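Long-range contacts in homoserine dehydrogenase (Thermoplasma acidophilum, PDB 3ING), which probably catalyses the NADP-dependent interconversion of L-homoserine and L-aspartate semialdehyde, a step in threonine and methionine biosynthesis: residues A[7-12]-A[85-90]; A[39-44]-A[70-75]; A[112-117]-A[315-320]. One frame throughout, in Å; residues are numbered along the deposited sequence.

Overall arrangement
Contacts 1 and 3 are buried, the first within the nucleotide-binding sheet, the second where helix 306-321 packs on it, whereas contact 2 is partly exposed; all three touch the same NADPH. They share one mixed sheet: strand 4-10 of contact 1 is flanked by strand 34-41 of contact 2, and strand 85-88 by strand 112-115 of contact 3. The chemistry follows position. Contact 1 is parallel pairing with mostly apolar side chains on both faces. Contact 3 joins strand to helix without direct hydrogen bonds, through apolar side chains, an aspartate and one water. Contact 2 ties a strand end and its turn to a loop by one backbone bond and a CH-pi contact, with a polar grip on the 2'-phosphate.

Contact 1 of 3, residues A[7-12]-A[85-90]; sequences IILMGT and LLVDCT. With NDP (NADPH dihydro-nicotinamide-adenine-dinucleotide phosphate), chain C.
Strands 4-10 and 85-88 pair in parallel at the buried centre of the sheet, joined by four backbone bonds. The rungs run from Ile-8 N to Leu-85 O (2.9 Å), from Val-87 N to Ile-8 O, from Met-10 N to Val-87 O and from Cys-89 N to Met-10 O. On one face Val-87 divides its methyls, CG1 meeting Leu-9 CD1 at 3.6 Å while CG2 meets Ile-7 CD1; Val-313 and Ile-317 of helix 306-321 pack on this valine. On the other, Leu-86 and Met-10, present as selenomethionine, turn to Leu-102 of helix 97-108. This is the core of a Rossmann fold, and the first strand runs into its glycine-rich turn. Gly-11 has a positive phi (98°), and a CB there would strike Cys-89 O; its own buried O finds no partner. One residue on, Thr-12 N donates to NADPH O3B (3.0 Å). Thr-90 has OG1 tucked between its backbone N and carbonyl carbon (chi1 65°), which brings it onto the syn lone pair of Asp-88 OD1 at 2.6 Å; the same oxygen also takes Thr-90 N at 2.9 Å on the anti side, 31° out of the carboxylate plane, the bond that makes an Asx turn. Thr-90 OG1 is also bonded to Arg-98 and Asn-117. Thr-90 O accepts from NADPH O3D, on the nicotinamide ribose, at 2.8 Å.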
loop_
_atom_site.group_PDB
_atom_site.type_symbol
_atom_site.label_atom_id
_atom_site.label_comp_id
_atom_site.label_asym_id
_atom_site.label_seq_id
_atom_site.Cartn_x
_atom_site.Cartn_y
_atom_site.Cartn_z
ATOM N N ILE A 7 18.429 7.547 -15.605
ATOM C CA ILE A 7 18.872 6.362 -14.860
ATOM C C ILE A 7 19.955 5.571 -15.594
ATOM O O ILE A 7 20.157 5.678 -16.838
ATOM C CB ILE A 7 17.689 5.417 -14.472
ATOM C CG1 ILE A 7 17.357 4.445 -15.641
ATOM C CG2 ILE A 7 16.497 6.256 -13.973
ATOM C CD1 ILE A 7 16.295 3.487 -15.368
ATOM N N ILE A 8 20.680 4.810 -14.786
ATOM C CA ILE A 8 21.643 3.846 -15.265
ATOM C C ILE A 8 21.137 2.503 -14.771
ATOM O O ILE A 8 20.819 2.354 -13.588
ATOM C CB ILE A 8 23.059 4.119 -14.721
ATOM C CG1 ILE A 8 23.678 5.349 -15.429
ATOM C CG2 ILE A 8 23.918 2.902 -14.929
ATOM C CD1 ILE A 8 24.891 5.967 -14.673
ATOM N N LEU A 9 21.047 1.525 -15.671
ATOM C CA LEU A 9 20.520 0.212 -15.319
ATOM C C LEU A 9 21.623 -0.846 -15.410
ATOM O O LEU A 9 22.130 -1.094 -16.480
ATOM C CB LEU A 9 19.386 -0.190 -16.271
ATOM C CG LEU A 9 18.756 -1.583 -16.066
ATOM C CD1 LEU A 9 18.275 -1.730 -14.576
ATOM C CD2 LEU A 9 17.607 -1.894 -17.065
HETATM N N MSE A 10 21.903 -1.518 -14.303
HETATM C CA MSE A 10 22.873 -2.579 -14.253
HETATM C C MSE A 10 22.123 -3.908 -14.193
HETATM O O MSE A 10 21.429 -4.160 -13.219
HETATM C CB MSE A 10 23.707 -2.467 -12.986
HETATM C CG MSE A 10 24.552 -1.234 -12.821
HETATM SE SE MSE A 10 26.294 -1.484 -13.588
HETATM C CE MSE A 10 27.039 -3.024 -12.718
ATOM N N GLY A 11 22.255 -4.736 -15.228
ATOM C CA GLY A 11 21.555 -6.022 -15.286
ATOM C C GLY A 11 20.297 -5.929 -16.097
ATOM O O GLY A 11 19.423 -5.123 -15.804
ATOM N N THR A 12 20.226 -6.748 -17.138
ATOM C CA THR A 12 19.114 -6.777 -18.096
ATOM C C THR A 12 18.643 -8.215 -18.368
ATOM O O THR A 12 18.476 -8.645 -19.549
ATOM C CB THR A 12 19.513 -6.109 -19.397
ATOM O OG1 THR A 12 20.856 -6.490 -19.706
ATOM C CG2 THR A 12 19.451 -4.588 -19.235
ATOM N N LEU A 85 20.016 8.389 -10.861
ATOM C CA LEU A 85 19.706 7.149 -10.177
ATOM C C LEU A 85 20.346 5.941 -10.832
ATOM O O LEU A 85 20.379 5.837 -12.064
ATOM C CB LEU A 85 18.177 7.058 -10.215
ATOM C CG LEU A 85 17.264 6.069 -9.534
ATOM C CD1 LEU A 85 15.885 6.751 -9.261
ATOM C CD2 LEU A 85 17.113 4.872 -10.417
ATOM N N LEU A 86 20.886 5.039 -10.006
ATOM C CA LEU A 86 21.397 3.753 -10.459
ATOM C C LEU A 86 20.403 2.672 -10.056
ATOM O O LEU A 86 19.893 2.684 -8.933
ATOM C CB LEU A 86 22.760 3.421 -9.841
ATOM C CG LEU A 86 23.206 1.961 -10.087
ATOM C CD1 LEU A 86 23.996 1.802 -11.403
ATOM C CD2 LEU A 86 23.992 1.457 -8.905
ATOM N N VAL A 87 20.109 1.763 -10.984
ATOM C CA VAL A 87 19.204 0.661 -10.736
ATOM C C VAL A 87 20.005 -0.648 -10.816
ATOM O O VAL A 87 20.682 -0.928 -11.812
ATOM C CB VAL A 87 18.066 0.641 -11.754
ATOM C CG1 VAL A 87 17.077 -0.528 -11.420
ATOM C CG2 VAL A 87 17.373 2.006 -11.822
ATOM N N ASP A 88 19.956 -1.418 -9.733
ATOM C CA ASP A 88 20.662 -2.696 -9.633
ATOM C C ASP A 88 19.728 -3.869 -9.818
ATOM O O ASP A 88 18.945 -4.179 -8.932
ATOM C CB ASP A 88 21.334 -2.813 -8.270
ATOM C CG ASP A 88 22.157 -4.077 -8.117
ATOM O OD1 ASP A 88 22.319 -4.780 -9.116
ATOM O OD2 ASP A 88 22.667 -4.351 -6.985
ATOM N N CYS A 89 19.780 -4.474 -11.002
ATOM C CA CYS A 89 19.081 -5.698 -11.272
ATOM C C CYS A 89 20.082 -6.844 -11.546
ATOM O O CYS A 89 19.821 -7.753 -12.366
ATOM C CB CYS A 89 18.149 -5.503 -12.470
ATOM S SG CYS A 89 16.739 -4.412 -12.092
ATOM N N THR A 90 21.230 -6.777 -10.912
ATOM C CA THR A 90 22.268 -7.819 -11.058
ATOM C C THR A 90 21.978 -8.937 -10.042
ATOM O O THR A 90 21.244 -8.729 -9.104
ATOM C CB THR A 90 23.680 -7.275 -10.789
ATOM O OG1 THR A 90 23.759 -6.873 -9.416
ATOM C CG2 THR A 90 24.002 -6.081 -11.706
HETATM P PA NDP C . 19.112 -12.764 -14.280
HETATM O O1A NDP C . 18.032 -13.161 -15.202
HETATM O O2A NDP C . 20.183 -13.761 -14.044
HETATM O O5B NDP C . 19.827 -11.419 -14.803
HETATM C C5B NDP C . 20.973 -10.826 -14.227
HETATM C C4B NDP C . 21.505 -9.724 -15.130
HETATM O O4B NDP C . 22.702 -9.183 -14.632
HETATM C C3B NDP C . 21.891 -10.255 -16.518
HETATM O O3B NDP C . 21.815 -9.226 -17.493
HETATM C C2B NDP C . 23.309 -10.672 -16.329
HETATM O O2B NDP C . 24.061 -10.721 -17.509
HETATM C C1B NDP C . 23.792 -9.521 -15.487
HETATM N N9A NDP C . 24.962 -9.802 -14.664
HETATM C C8A NDP C . 25.387 -10.960 -14.075
HETATM N N7A NDP C . 26.514 -10.669 -13.352
HETATM C C5A NDP C . 26.777 -9.361 -13.486
HETATM C C6A NDP C . 27.805 -8.598 -12.972
HETATM N N6A NDP C . 28.550 -9.059 -11.970
HETATM N N1A NDP C . 27.779 -7.288 -13.292
HETATM C C2A NDP C . 26.835 -6.723 -14.125
HETATM N N3A NDP C . 25.793 -7.469 -14.645
HETATM C C4A NDP C . 25.808 -8.788 -14.294
HETATM O O3 NDP C . 18.486 -12.321 -12.868
HETATM P PN NDP C . 16.990 -11.791 -12.611
HETATM O O1N NDP C . 16.063 -12.961 -12.545
HETATM O O2N NDP C . 16.742 -10.692 -13.594
HETATM O O5D NDP C . 17.078 -11.180 -11.110
HETATM C C5D NDP C . 17.841 -9.979 -10.991
HETATM C C4D NDP C . 17.856 -9.542 -9.530
HETATM O O4D NDP C . 16.521 -9.312 -9.139
HETATM C C3D NDP C . 18.386 -10.585 -8.582
HETATM O O3D NDP C . 19.282 -10.049 -7.602
HETATM C C2D NDP C . 17.142 -11.185 -7.955
HETATM O O2D NDP C . 17.371 -11.707 -6.674
HETATM C C1D NDP C . 16.219 -9.990 -7.929
HETATM N N1N NDP C . 14.811 -10.337 -7.839
HETATM C C2N NDP C . 14.255 -11.151 -8.791
HETATM C C3N NDP C . 12.973 -11.665 -8.666
HETATM C C7N NDP C . 12.389 -12.417 -9.801
HETATM O O7N NDP C . 11.036 -12.256 -10.001
HETATM N N7N NDP C . 13.133 -13.104 -10.658
HETATM C C4N NDP C . 11.994 -11.082 -7.654
HETATM C C5N NDP C . 12.696 -10.171 -6.686
HETATM C C6N NDP C . 14.039 -9.827 -6.824
HETATM P P2B NDP C . 23.622 -11.561 -18.802
HETATM O O1X NDP C . 24.874 -11.439 -19.628
HETATM O O2X NDP C . 22.284 -11.058 -19.418
HETATM O O3X NDP C . 23.428 -12.949 -18.279
#

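Contact 2 of 3, residues A[39-44]-A[70-75]; sequences GVSDSR and RAFSGP. With NDP (NADPH dihydro-nicotinamide-adenine-dinucleotide phosphate), chain C.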
loop_
_atom_site.group_PDB
_atom_site.type_symbol
_atom_site.label_atom_id
_atom_site.label_comp_id
_atom_site.label_asym_id
_atom_site.label_seq_id
_atom_site.Cartn_x
_atom_site.Cartn_y
_atom_site.Cartn_z
ATOM N N GLY A 39 22.459 4.744 -19.412
ATOM C CA GLY A 39 23.475 3.699 -19.328
ATOM C C GLY A 39 22.795 2.380 -19.051
ATOM O O GLY A 39 21.829 2.332 -18.302
ATOM N N VAL A 40 23.272 1.310 -19.662
ATOM C CA VAL A 40 22.660 -0.006 -19.457
ATOM C C VAL A 40 23.684 -1.092 -19.667
ATOM O O VAL A 40 24.476 -1.004 -20.598
ATOM C CB VAL A 40 21.421 -0.239 -20.391
ATOM C CG1 VAL A 40 21.790 -0.103 -21.847
ATOM C CG2 VAL A 40 20.794 -1.590 -20.119
ATOM N N SER A 41 23.676 -2.105 -18.798
ATOM C CA SER A 41 24.562 -3.278 -18.939
ATOM C C SER A 41 23.946 -4.696 -18.731
ATOM O O SER A 41 22.902 -4.841 -18.202
ATOM C CB SER A 41 25.732 -3.175 -17.950
ATOM O OG SER A 41 25.243 -3.086 -16.594
ATOM N N ASP A 42 24.678 -5.711 -19.266
ATOM C CA ASP A 42 24.554 -7.078 -18.895
ATOM C C ASP A 42 25.989 -7.508 -18.505
ATOM O O ASP A 42 26.846 -6.662 -18.312
ATOM C CB ASP A 42 23.929 -7.944 -19.993
ATOM C CG ASP A 42 24.727 -7.976 -21.288
ATOM O OD1 ASP A 42 25.972 -7.817 -21.299
ATOM O OD2 ASP A 42 24.077 -8.260 -22.307
ATOM N N SER A 43 26.239 -8.796 -18.345
ATOM C CA SER A 43 27.528 -9.219 -17.796
ATOM C C SER A 43 28.672 -8.977 -18.753
ATOM O O SER A 43 29.816 -8.849 -18.317
ATOM C CB SER A 43 27.498 -10.700 -17.418
ATOM O OG SER A 43 27.233 -11.498 -18.557
ATOM N N ARG A 44 28.372 -8.911 -20.046
ATOM C CA ARG A 44 29.419 -8.794 -21.060
ATOM C C ARG A 44 29.499 -7.497 -21.837
ATOM O O ARG A 44 30.552 -7.192 -22.370
ATOM C CB ARG A 44 29.202 -9.891 -22.089
ATOM C CG ARG A 44 29.352 -11.291 -21.544
ATOM C CD ARG A 44 29.095 -12.303 -22.651
ATOM N NE ARG A 44 27.667 -12.435 -22.966
ATOM C CZ ARG A 44 27.172 -13.029 -24.057
ATOM N NH1 ARG A 44 27.967 -13.578 -24.976
ATOM N NH2 ARG A 44 25.858 -13.085 -24.231
ATOM N N ARG A 70 29.838 -4.020 -27.386
ATOM C CA ARG A 70 30.791 -3.134 -26.715
ATOM C C ARG A 70 31.070 -3.629 -25.273
ATOM O O ARG A 70 30.235 -3.467 -24.348
ATOM C CB ARG A 70 30.167 -1.753 -26.721
ATOM C CG ARG A 70 30.891 -0.644 -26.042
ATOM C CD ARG A 70 30.300 0.631 -26.623
ATOM N NE ARG A 70 30.263 1.767 -25.709
ATOM C CZ ARG A 70 31.258 2.623 -25.506
ATOM N NH1 ARG A 70 32.434 2.477 -26.132
ATOM N NH2 ARG A 70 31.073 3.629 -24.647
ATOM N N ALA A 71 32.244 -4.249 -25.107
ATOM C CA ALA A 71 32.651 -4.926 -23.878
ATOM C C ALA A 71 32.537 -4.093 -22.606
ATOM O O ALA A 71 33.042 -2.989 -22.525
ATOM C CB ALA A 71 34.071 -5.459 -24.021
ATOM N N PHE A 72 31.917 -4.696 -21.591
ATOM C CA PHE A 72 31.716 -4.089 -20.280
ATOM C C PHE A 72 32.734 -4.586 -19.268
ATOM O O PHE A 72 32.835 -5.783 -19.038
ATOM C CB PHE A 72 30.322 -4.465 -19.790
ATOM C CG PHE A 72 29.935 -3.854 -18.459
ATOM C CD1 PHE A 72 29.786 -2.483 -18.331
ATOM C CD2 PHE A 72 29.684 -4.654 -17.357
ATOM C CE1 PHE A 72 29.399 -1.927 -17.143
ATOM C CE2 PHE A 72 29.289 -4.094 -16.156
ATOM C CZ PHE A 72 29.142 -2.734 -16.061
ATOM N N SER A 73 33.475 -3.673 -18.644
ATOM C CA SER A 73 34.479 -4.055 -17.634
ATOM C C SER A 73 34.008 -3.898 -16.185
ATOM O O SER A 73 34.491 -4.588 -15.299
ATOM C CB SER A 73 35.744 -3.233 -17.847
ATOM O OG SER A 73 36.252 -3.482 -19.142
ATOM N N GLY A 74 33.088 -2.976 -15.942
ATOM C CA GLY A 74 32.555 -2.739 -14.614
ATOM C C GLY A 74 31.761 -1.455 -14.632
ATOM O O GLY A 74 31.706 -0.783 -15.660
ATOM N N PRO A 75 31.173 -1.084 -13.489
ATOM C CA PRO A 75 30.351 0.119 -13.328
ATOM C C PRO A 75 31.006 1.394 -13.801
ATOM O O PRO A 75 30.310 2.303 -14.224
ATOM C CB PRO A 75 30.151 0.206 -11.814
ATOM C CG PRO A 75 30.324 -1.157 -11.341
ATOM C CD PRO A 75 31.272 -1.840 -12.235
HETATM P PA NDP C . 19.112 -12.764 -14.280
HETATM O O1A NDP C . 18.032 -13.161 -15.202
HETATM O O2A NDP C . 20.183 -13.761 -14.044
HETATM O O5B NDP C . 19.827 -11.419 -14.803
HETATM C C5B NDP C . 20.973 -10.826 -14.227
HETATM C C4B NDP C . 21.505 -9.724 -15.130
HETATM O O4B NDP C . 22.702 -9.183 -14.632
HETATM C C3B NDP C . 21.891 -10.255 -16.518
HETATM O O3B NDP C . 21.815 -9.226 -17.493
HETATM C C2B NDP C . 23.309 -10.672 -16.329
HETATM O O2B NDP C . 24.061 -10.721 -17.509
HETATM C C1B NDP C . 23.792 -9.521 -15.487
HETATM N N9A NDP C . 24.962 -9.802 -14.664
HETATM C C8A NDP C . 25.387 -10.960 -14.075
HETATM N N7A NDP C . 26.514 -10.669 -13.352
HETATM C C5A NDP C . 26.777 -9.361 -13.486
HETATM C C6A NDP C . 27.805 -8.598 -12.972
HETATM N N6A NDP C . 28.550 -9.059 -11.970
HETATM N N1A NDP C . 27.779 -7.288 -13.292
HETATM C C2A NDP C . 26.835 -6.723 -14.125
HETATM N N3A NDP C . 25.793 -7.469 -14.645
HETATM C C4A NDP C . 25.808 -8.788 -14.294
HETATM O O3 NDP C . 18.486 -12.321 -12.868
HETATM P PN NDP C . 16.990 -11.791 -12.611
HETATM O O1N NDP C . 16.063 -12.961 -12.545
HETATM O O2N NDP C . 16.742 -10.692 -13.594
HETATM O O5D NDP C . 17.078 -11.180 -11.110
HETATM C C5D NDP C . 17.841 -9.979 -10.991
HETATM C C4D NDP C . 17.856 -9.542 -9.530
HETATM O O4D NDP C . 16.521 -9.312 -9.139
HETATM C C3D NDP C . 18.386 -10.585 -8.582
HETATM O O3D NDP C . 19.282 -10.049 -7.602
HETATM C C2D NDP C . 17.142 -11.185 -7.955
HETATM O O2D NDP C . 17.371 -11.707 -6.674
HETATM C C1D NDP C . 16.219 -9.990 -7.929
HETATM N N1N NDP C . 14.811 -10.337 -7.839
HETATM C C2N NDP C . 14.255 -11.151 -8.791
HETATM C C3N NDP C . 12.973 -11.665 -8.666
HETATM C C7N NDP C . 12.389 -12.417 -9.801
HETATM O O7N NDP C . 11.036 -12.256 -10.001
HETATM N N7N NDP C . 13.133 -13.104 -10.658
HETATM C C4N NDP C . 11.994 -11.082 -7.654
HETATM C C5N NDP C . 12.696 -10.171 -6.686
HETATM C C6N NDP C . 14.039 -9.827 -6.824
HETATM P P2B NDP C . 23.622 -11.561 -18.802
HETATM O O1X NDP C . 24.874 -11.439 -19.628
HETATM O O2X NDP C . 22.284 -11.058 -19.418
HETATM O O3X NDP C . 23.428 -12.949 -18.279
#
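Phe-72 swings its ring over Ser-41 because CG stands opposite the backbone N (chi1 -177°), and Ser-43 OG reaches NADPH O1X by lying between its backbone N and carbonyl carbon (chi1 61°). The Phe-72 ring is sandwiched. Over the centre of one face sits Ser-41 CB, 3.9 Å from the ring centroid and nearly on its normal, a CH-pi contact; over the opposite face lies Gly-74 N of its own loop. Ser-43 O lies at the ring edge, and Asp-42 O approaches Phe-72 CD2 obliquely at 3.6 Å. NADPH C2A, on the adenine, also comes obliquely to the ring, 4.1 Å from Phe-72 CE2. Behind the ring the loop is tied by one backbone bond, Phe-72 N to Arg-44 O (2.9 Å), with the donor standing above the carbonyl plane; Ala-71 CA adds a CA-H...O contact to the same oxygen.

The 39-44 segment carries the 2'-phosphate end of a Rossmann-type NADP site. Ser-43 makes three bonds there: OG to NADPH O1X at 2.6 Å, and its N to O1X and to the ester oxygen O2B. This use of both the hydroxyl and the backbone N of one residue is consistent with recognition of NADP over NAD. The turn is shaped by Asp-42, whose OD1 accepts from Arg-44 N (2.9 Å) in an Asx turn and from Ser-45 N, while OD2 forms a salt bridge with Lys-61, itself bonded to NADPH. NADPH O1X lies off the guanidinium edge, 4.5 Å from Arg-44 NE, without a hydrogen bond.

Strand 34-41 runs between strands 4-10 and 46-48, and the 70-75 loop crosses beside its end, laying Phe-72 and Pro-75 on Met-10 and Pro-75 also on Leu-102 and Met-105 of helix 97-108.

Contact 3 of 3, residues A[112-117]-A[315-320]; sequences NVVTAN and NDILLL. With NDP (NADPH dihydro-nicotinamide-adenine-dinucleotide phosphate), chain C.
The carboxylate of Asp-316 has Val-114 CG1 beside its OD2 at 4.0 Å and polar partners at both oxygens: OD1 forms a salt bridge with Arg-140, and OD2 accepts from Glu-142 N. The amide of Asn-112 is held through OD1 by Tyr-138 N, while its CB rests 4.2 Å from Leu-320 CD1. Here the C-terminal helix 306-321 returns from the second domain to lie along one face of the Rossmann sheet, nearly antiparallel to strand 112-115 (160°). Val-113 points to the other face, against helix 97-108. Val-114 carries the join. With CG1 opposite the backbone N (chi1 171°), its two methyls part: CG1 presses on Asp-316 CB at 3.6 Å, and CG2 slides past Leu-320 CD1 at 3.5 Å, with Ile-317 CG1 farther along. An alanine here would remove both methyls and would probably leave a gap between strand and helix, with Asp-316 CB and Leu-320 CD1 deprived of their partner methyls. Leu-319 and Leu-318, elsewhere on the helix, pack on Leu-160 of the second subunit. At the end of the strand, Thr-115 OG1 accepts from Asn-117 N in an ST turn, and Ala-116 CB approaches NADPH O4D at 3.6 Å. Glu-142 is also a ligand of the sodium ion. One water donates to both Thr-115 O (2.9 Å) and Asp-316 OD2 (2.8 Å).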
loop_
_atom_site.group_PDB
_atom_site.type_symbol
_atom_site.label_atom_id
_atom_site.label_comp_id
_atom_site.label_asym_id
_atom_site.label_seq_id
_atom_site.Cartn_x
_atom_site.Cartn_y
_atom_site.Cartn_z
ATOM N N ASN A 112 21.066 8.577 -6.519
ATOM C CA ASN A 112 20.378 7.682 -5.570
ATOM C C ASN A 112 20.385 6.297 -6.161
ATOM O O ASN A 112 20.830 6.110 -7.302
ATOM C CB ASN A 112 18.950 8.156 -5.276
ATOM C CG ASN A 112 18.907 9.486 -4.600
ATOM O OD1 ASN A 112 19.556 9.713 -3.568
ATOM N ND2 ASN A 112 18.125 10.393 -5.162
ATOM N N VAL A 113 19.915 5.304 -5.393
ATOM C CA VAL A 113 19.878 3.944 -5.847
ATOM C C VAL A 113 18.544 3.280 -5.673
ATOM O O VAL A 113 17.864 3.474 -4.673
ATOM C CB VAL A 113 20.980 3.087 -5.100
ATOM C CG1 VAL A 113 20.854 1.614 -5.415
ATOM C CG2 VAL A 113 22.376 3.584 -5.486
ATOM N N VAL A 114 18.173 2.476 -6.670
ATOM C CA VAL A 114 17.045 1.556 -6.566
ATOM C C VAL A 114 17.574 0.147 -6.803
ATOM O O VAL A 114 18.291 -0.088 -7.772
ATOM C CB VAL A 114 15.972 1.840 -7.596
ATOM C CG1 VAL A 114 14.973 0.730 -7.563
ATOM C CG2 VAL A 114 15.319 3.230 -7.339
ATOM N N THR A 115 17.238 -0.797 -5.927
ATOM C CA THR A 115 17.728 -2.135 -6.113
ATOM C C THR A 115 16.647 -3.200 -5.978
ATOM O O THR A 115 15.744 -3.109 -5.155
ATOM C CB THR A 115 18.904 -2.442 -5.135
ATOM O OG1 THR A 115 19.511 -3.728 -5.459
ATOM C CG2 THR A 115 18.434 -2.431 -3.654
ATOM N N ALA A 116 16.780 -4.212 -6.820
ATOM C CA ALA A 116 16.080 -5.516 -6.723
ATOM C C ALA A 116 16.985 -6.587 -6.114
ATOM O O ALA A 116 16.518 -7.649 -5.699
ATOM C CB ALA A 116 15.637 -5.998 -8.167
ATOM N N ASN A 117 18.276 -6.312 -6.099
ATOM C CA ASN A 117 19.277 -7.246 -5.598
ATOM C C ASN A 117 19.290 -7.180 -4.062
ATOM O O ASN A 117 19.367 -6.105 -3.496
ATOM C CB ASN A 117 20.626 -6.905 -6.259
ATOM C CG ASN A 117 21.817 -7.688 -5.678
ATOM O OD1 ASN A 117 21.846 -7.956 -4.509
ATOM N ND2 ASN A 117 22.801 -7.995 -6.505
ATOM N N ASN A 315 8.259 1.668 -9.816
ATOM C CA ASN A 315 7.576 2.454 -8.776
ATOM C C ASN A 315 8.610 3.161 -7.907
ATOM O O ASN A 315 8.479 4.350 -7.621
ATOM C CB ASN A 315 6.664 1.597 -7.905
ATOM C CG ASN A 315 5.794 2.438 -7.019
ATOM O OD1 ASN A 315 6.033 2.572 -5.795
ATOM N ND2 ASN A 315 4.836 3.104 -7.640
ATOM N N ASP A 316 9.673 2.444 -7.520
ATOM C CA ASP A 316 10.750 3.048 -6.737
ATOM C C ASP A 316 11.398 4.211 -7.492
ATOM O O ASP A 316 11.689 5.256 -6.891
ATOM C CB ASP A 316 11.818 2.036 -6.330
ATOM C CG ASP A 316 11.475 1.258 -5.051
ATOM O OD1 ASP A 316 10.585 1.681 -4.263
ATOM O OD2 ASP A 316 12.181 0.247 -4.809
ATOM N N ILE A 317 11.650 4.030 -8.789
ATOM C CA ILE A 317 12.218 5.120 -9.622
ATOM C C ILE A 317 11.325 6.380 -9.586
ATOM O O ILE A 317 11.806 7.527 -9.434
ATOM C CB ILE A 317 12.430 4.653 -11.092
ATOM C CG1 ILE A 317 13.505 3.549 -11.163
ATOM C CG2 ILE A 317 12.793 5.859 -12.004
ATOM C CD1 ILE A 317 13.722 2.947 -12.592
ATOM N N LEU A 318 10.017 6.155 -9.690
ATOM C CA LEU A 318 9.063 7.254 -9.721
ATOM C C LEU A 318 8.937 7.887 -8.339
ATOM O O LEU A 318 8.868 9.121 -8.222
ATOM C CB LEU A 318 7.716 6.759 -10.251
ATOM C CG LEU A 318 7.792 6.330 -11.712
ATOM C CD1 LEU A 318 6.451 5.767 -12.214
ATOM C CD2 LEU A 318 8.243 7.524 -12.585
ATOM N N LEU A 319 8.991 7.084 -7.282
ATOM C CA LEU A 319 8.979 7.679 -5.925
ATOM C C LEU A 319 10.204 8.573 -5.726
ATOM O O LEU A 319 10.098 9.658 -5.152
ATOM C CB LEU A 319 8.924 6.610 -4.831
ATOM C CG LEU A 319 7.583 5.860 -4.645
ATOM C CD1 LEU A 319 7.723 4.645 -3.714
ATOM C CD2 LEU A 319 6.569 6.893 -4.088
ATOM N N LEU A 320 11.360 8.138 -6.220
ATOM C CA LEU A 320 12.573 8.938 -6.056
ATOM C C LEU A 320 12.605 10.171 -6.958
ATOM O O LEU A 320 13.306 11.127 -6.668
ATOM C CB LEU A 320 13.817 8.094 -6.248
ATOM C CG LEU A 320 14.193 7.237 -5.053
ATOM C CD1 LEU A 320 15.246 6.172 -5.429
ATOM C CD2 LEU A 320 14.735 8.114 -3.943
HETATM P PA NDP C . 19.112 -12.764 -14.280
HETATM O O1A NDP C . 18.032 -13.161 -15.202
HETATM O O2A NDP C . 20.183 -13.761 -14.044
HETATM O O5B NDP C . 19.827 -11.419 -14.803
HETATM C C5B NDP C . 20.973 -10.826 -14.227
HETATM C C4B NDP C . 21.505 -9.724 -15.130
HETATM O O4B NDP C . 22.702 -9.183 -14.632
HETATM C C3B NDP C . 21.891 -10.255 -16.518
HETATM O O3B NDP C . 21.815 -9.226 -17.493
HETATM C C2B NDP C . 23.309 -10.672 -16.329
HETATM O O2B NDP C . 24.061 -10.721 -17.509
HETATM C C1B NDP C . 23.792 -9.521 -15.487
HETATM N N9A NDP C . 24.962 -9.802 -14.664
HETATM C C8A NDP C . 25.387 -10.960 -14.075
HETATM N N7A NDP C . 26.514 -10.669 -13.352
HETATM C C5A NDP C . 26.777 -9.361 -13.486
HETATM C C6A NDP C . 27.805 -8.598 -12.972
HETATM N N6A NDP C . 28.550 -9.059 -11.970
HETATM N N1A NDP C . 27.779 -7.288 -13.292
HETATM C C2A NDP C . 26.835 -6.723 -14.125
HETATM N N3A NDP C . 25.793 -7.469 -14.645
HETATM C C4A NDP C . 25.808 -8.788 -14.294
HETATM O O3 NDP C . 18.486 -12.321 -12.868
HETATM P PN NDP C . 16.990 -11.791 -12.611
HETATM O O1N NDP C . 16.063 -12.961 -12.545
HETATM O O2N NDP C . 16.742 -10.692 -13.594
HETATM O O5D NDP C . 17.078 -11.180 -11.110
HETATM C C5D NDP C . 17.841 -9.979 -10.991
HETATM C C4D NDP C . 17.856 -9.542 -9.530
HETATM O O4D NDP C . 16.521 -9.312 -9.139
HETATM C C3D NDP C . 18.386 -10.585 -8.582
HETATM O O3D NDP C . 19.282 -10.049 -7.602
HETATM C C2D NDP C . 17.142 -11.185 -7.955
HETATM O O2D NDP C . 17.371 -11.707 -6.674
HETATM C C1D NDP C . 16.219 -9.990 -7.929
HETATM N N1N NDP C . 14.811 -10.337 -7.839
HETATM C C2N NDP C . 14.255 -11.151 -8.791
HETATM C C3N NDP C . 12.973 -11.665 -8.666
HETATM C C7N NDP C . 12.389 -12.417 -9.801
HETATM O O7N NDP C . 11.036 -12.256 -10.001
HETATM N N7N NDP C . 13.133 -13.104 -10.658
HETATM C C4N NDP C . 11.994 -11.082 -7.654
HETATM C C5N NDP C . 12.696 -10.171 -6.686
HETATM C C6N NDP C . 14.039 -9.827 -6.824
HETATM P P2B NDP C . 23.622 -11.561 -18.802
HETATM O O1X NDP C . 24.874 -11.439 -19.628
HETATM O O2X NDP C . 22.284 -11.058 -19.418
HETATM O O3X NDP C . 23.428 -12.949 -18.279
HETATM O O HOH W 1 13.139 -2.079 -5.969
#